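Local coordinates for endoglucanase CEL5A (Eubacterium cellulosolvens, PDB 4AEM), which is an endoglucanase whose non-catalytic carbohydrate binding module, the part described here, probably binds beta-glucans such as xyloglucan, at residues A73-Y78 against E90-A95. Sequence-based numbering, arbitrary orientation.
Sequences AQISPY and EQIAKA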
ATOM      1  N   ALA A  73       0.800  -8.623  -4.840  1.00 22.71           N
ATOM      2  CA  ALA A  73      -0.090  -9.012  -3.761  1.00 21.65           C
ATOM      3  C   ALA A  73      -0.852  -7.757  -3.411  1.00 21.12           C
ATOM      4  O   ALA A  73      -0.242  -6.803  -2.953  1.00 21.96           O
ATOM      5  CB  ALA A  73       0.677  -9.568  -2.594  1.00 22.16           C
ATOM      6  N   GLN A  74      -2.165  -7.766  -3.678  1.00 19.88           N
ATOM      7  CA  GLN A  74      -3.072  -6.640  -3.506  1.00 20.06           C
ATOM      8  C   GLN A  74      -4.115  -7.014  -2.436  1.00 20.90           C
ATOM      9  O   GLN A  74      -4.915  -7.930  -2.625  1.00 21.25           O
ATOM     10  CB  GLN A  74      -3.775  -6.329  -4.824  1.00 20.16           C
ATOM     11  CG  GLN A  74      -4.795  -5.211  -4.743  1.00 20.97           C
ATOM     12  CD  GLN A  74      -5.260  -4.799  -6.111  1.00 23.13           C
ATOM     13  OE1 GLN A  74      -4.445  -4.569  -6.996  1.00 24.24           O
ATOM     14  NE2 GLN A  74      -6.565  -4.754  -6.315  1.00 24.03           N
ATOM     15  N   ILE A  75      -4.129  -6.279  -1.325  1.00 20.97           N
ATOM     16  CA  ILE A  75      -4.911  -6.623  -0.139  0.50 20.96           C
ATOM     17  C   ILE A  75      -5.933  -5.478   0.145  1.00 20.48           C
ATOM     18  O   ILE A  75      -5.581  -4.336  -0.021  1.00 20.58           O
ATOM     19  CB  ILE A  75      -3.855  -6.917   0.999  0.50 21.16           C
ATOM     20  CG1 ILE A  75      -3.885  -8.390   1.378  0.50 22.00           C
ATOM     21  CG2 ILE A  75      -3.875  -5.977   2.176  0.50 19.79           C
ATOM     22  CD1 ILE A  75      -4.072  -9.260   0.172  0.50 23.25           C
ATOM     23  N   SER A  76      -7.150  -5.784   0.606  1.00 21.46           N
ATOM     24  CA  SER A  76      -8.075  -4.779   1.161  1.00 23.09           C
ATOM     25  C   SER A  76      -7.801  -4.561   2.632  1.00 21.18           C
ATOM     26  O   SER A  76      -7.270  -5.453   3.216  1.00 21.34           O
ATOM     27  CB  SER A  76      -9.465  -5.378   1.099  1.00 26.53           C
ATOM     28  OG  SER A  76      -9.937  -5.203  -0.210  1.00 37.28           O
ATOM     29  N   PRO A  77      -8.271  -3.451   3.273  1.00 20.56           N
ATOM     30  CA  PRO A  77      -7.924  -3.364   4.728  1.00 20.47           C
ATOM     31  C   PRO A  77      -8.426  -4.552   5.578  1.00 20.84           C
ATOM     32  O   PRO A  77      -9.392  -5.222   5.222  1.00 21.96           O
ATOM     33  CB  PRO A  77      -8.633  -2.063   5.194  1.00 20.72           C
ATOM     34  CG  PRO A  77      -9.045  -1.346   3.941  1.00 20.38           C
ATOM     35  CD  PRO A  77      -9.114  -2.319   2.818  1.00 20.15           C
ATOM     36  N   TYR A  78      -7.741  -4.813   6.679  1.00 20.71           N
ATOM     37  CA  TYR A  78      -8.198  -5.685   7.759  1.00 20.20           C
ATOM     38  C   TYR A  78      -9.480  -5.117   8.387  1.00 20.33           C
ATOM     39  O   TYR A  78     -10.415  -5.854   8.643  1.00 19.86           O
ATOM     40  CB  TYR A  78      -7.037  -5.838   8.810  1.00 21.47           C
ATOM     41  CG  TYR A  78      -7.244  -6.971   9.799  1.00 22.18           C
ATOM     42  CD1 TYR A  78      -7.866  -8.157   9.409  1.00 23.15           C
ATOM     43  CD2 TYR A  78      -6.864  -6.817  11.136  1.00 23.80           C
ATOM     44  CE1 TYR A  78      -8.128  -9.174  10.319  1.00 26.32           C
ATOM     45  CE2 TYR A  78      -7.038  -7.843  12.062  1.00 25.93           C
ATOM     46  CZ  TYR A  78      -7.678  -9.012  11.664  1.00 27.59           C
ATOM     47  OH  TYR A  78      -7.890  -9.961  12.608  1.00 31.24           O
ATOM     48  N   GLU A  90       0.509  -9.428   8.647  1.00 23.73           N
ATOM     49  CA  GLU A  90      -0.051 -10.808   8.478  0.50 23.93           C
ATOM     50  C   GLU A  90      -0.725 -10.873   7.151  1.00 22.51           C
ATOM     51  O   GLU A  90      -0.543 -11.841   6.400  1.00 23.80           O
ATOM     52  CB  GLU A  90      -1.129 -11.282   9.539  0.50 25.19           C
ATOM     53  CG  GLU A  90      -2.535 -10.556   9.408  0.50 26.02           C
ATOM     54  CD  GLU A  90      -3.883 -11.375   9.503  0.50 26.76           C
ATOM     55  OE1 GLU A  90      -4.259 -12.124   8.584  0.50 26.98           O
ATOM     56  OE2 GLU A  90      -4.657 -11.190  10.466  0.50 27.20           O
ATOM     57  N   GLN A  91      -1.570  -9.867   6.862  1.00 21.31           N
ATOM     58  CA  GLN A  91      -2.434  -9.913   5.650  1.00 20.71           C
ATOM     59  C   GLN A  91      -1.580  -9.858   4.376  1.00 20.74           C
ATOM     60  O   GLN A  91      -1.745 -10.653   3.506  1.00 21.78           O
ATOM     61  CB  GLN A  91      -3.328  -8.712   5.552  1.00 20.77           C
ATOM     62  CG  GLN A  91      -4.567  -8.575   6.379  1.00 22.28           C
ATOM     63  CD  GLN A  91      -5.297  -7.351   5.855  1.00 24.08           C
ATOM     64  OE1 GLN A  91      -6.321  -7.441   5.178  1.00 27.25           O
ATOM     65  NE2 GLN A  91      -4.716  -6.205   6.086  1.00 23.95           N
ATOM     66  N   ILE A  92      -0.634  -8.930   4.318  1.00 22.19           N
ATOM     67  CA  ILE A  92       0.232  -8.786   3.161  1.00 22.42           C
ATOM     68  C   ILE A  92       1.234  -9.922   2.950  1.00 22.54           C
ATOM     69  O   ILE A  92       1.441 -10.409   1.804  1.00 23.17           O
ATOM     70  CB  ILE A  92       0.877  -7.376   3.109  1.00 22.63           C
ATOM     71  CG1 ILE A  92       1.280  -7.020   1.646  1.00 22.56           C
ATOM     72  CG2 ILE A  92       1.970  -7.219   4.153  1.00 23.20           C
ATOM     73  CD1 ILE A  92       0.113  -7.031   0.605  1.00 22.76           C
ATOM     74  N   ALA A  93       1.810 -10.387   4.039  1.00 22.41           N
ATOM     75  CA  ALA A  93       2.660 -11.573   4.001  1.00 23.16           C
ATOM     76  C   ALA A  93       1.835 -12.783   3.522  1.00 23.34           C
ATOM     77  O   ALA A  93       2.327 -13.570   2.756  1.00 23.42           O
ATOM     78  CB  ALA A  93       3.266 -11.821   5.372  1.00 23.48           C
ATOM     79  N   LYS A  94       0.571 -12.923   3.930  1.00 24.43           N
ATOM     80  CA  LYS A  94      -0.243 -14.028   3.359  1.00 24.68           C
ATOM     81  C   LYS A  94      -0.455 -13.858   1.844  1.00 25.63           C
ATOM     82  O   LYS A  94      -0.354 -14.829   1.086  1.00 27.30           O
ATOM     83  CB  LYS A  94      -1.582 -14.180   4.080  1.00 24.52           C
ATOM     84  CG  LYS A  94      -1.487 -14.728   5.499  1.00 26.34           C
ATOM     85  CD  LYS A  94      -2.853 -14.910   6.151  1.00 27.97           C
ATOM     86  CE  LYS A  94      -2.552 -15.397   7.554  1.00 30.21           C
ATOM     87  NZ  LYS A  94      -3.674 -15.043   8.451  1.00 32.38           N
ATOM     88  N   ALA A  95      -0.780 -12.640   1.387  1.00 23.66           N
ATOM     89  CA  ALA A  95      -0.976 -12.416  -0.092  1.00 22.27           C
ATOM     90  C   ALA A  95       0.318 -12.479  -0.877  1.00 22.70           C
ATOM     91  O   ALA A  95       0.327 -12.907  -2.037  1.00 24.61           O
ATOM     92  CB  ALA A  95      -1.631 -11.081  -0.363  1.00 20.56           C
TER
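Ala-73 and Ile-75 on strand 73-75 face helix 90-95, whose axis comes within 7.8 Å of the strand's at 144°, roughly antiparallel, so that the CA of Ala-73 lies nearest that of Ala-95 and the CA of Ile-75 nearest that of Ile-92. The closest backbone approach suits the smallest side chains: with CA of Ala-73 and CA of Ala-95 5.1 Å apart, there is room for little more than their two methyls. Ile-92 sends CD1 toward the strand to within 4.0 Å of Ile-75 CB; with CG1 anti to the backbone N (chi1 -156°), this branch reaches Ala-73 as well. Branched Ile-75 covers the helix around Gln-91, Ile-92 and Ala-95, though its two modelled conformers leave its branch positions uncertain.

Where the strand gives way to a loop, a polar side chain takes over. The extended Gln-91 carries its amide to the backbone of 76-78, CD lying 3.6 Å from Tyr-78 N, while the aliphatic CB of Tyr-78 packs beside it. An alanine in place of Gln-91 would probably open a gap beside this loop and leave Ile-75 and Tyr-78 CB without their neighbour. Further out, in one of its two modelled conformers, Glu-90 places OE2 over one face of the Tyr-78 ring, 3.9 Å from CZ, and forms a salt bridge through OE1 with Lys-94 NZ, one turn along the helix.

The contact lies between the two antiparallel sheets of a beta-sandwich, a fold common among carbohydrate binding modules: it joins edge strand 71-75 of one sheet, bonded to strand 56-62, to helix 89-96, which directly follows strand 84-88 of the other.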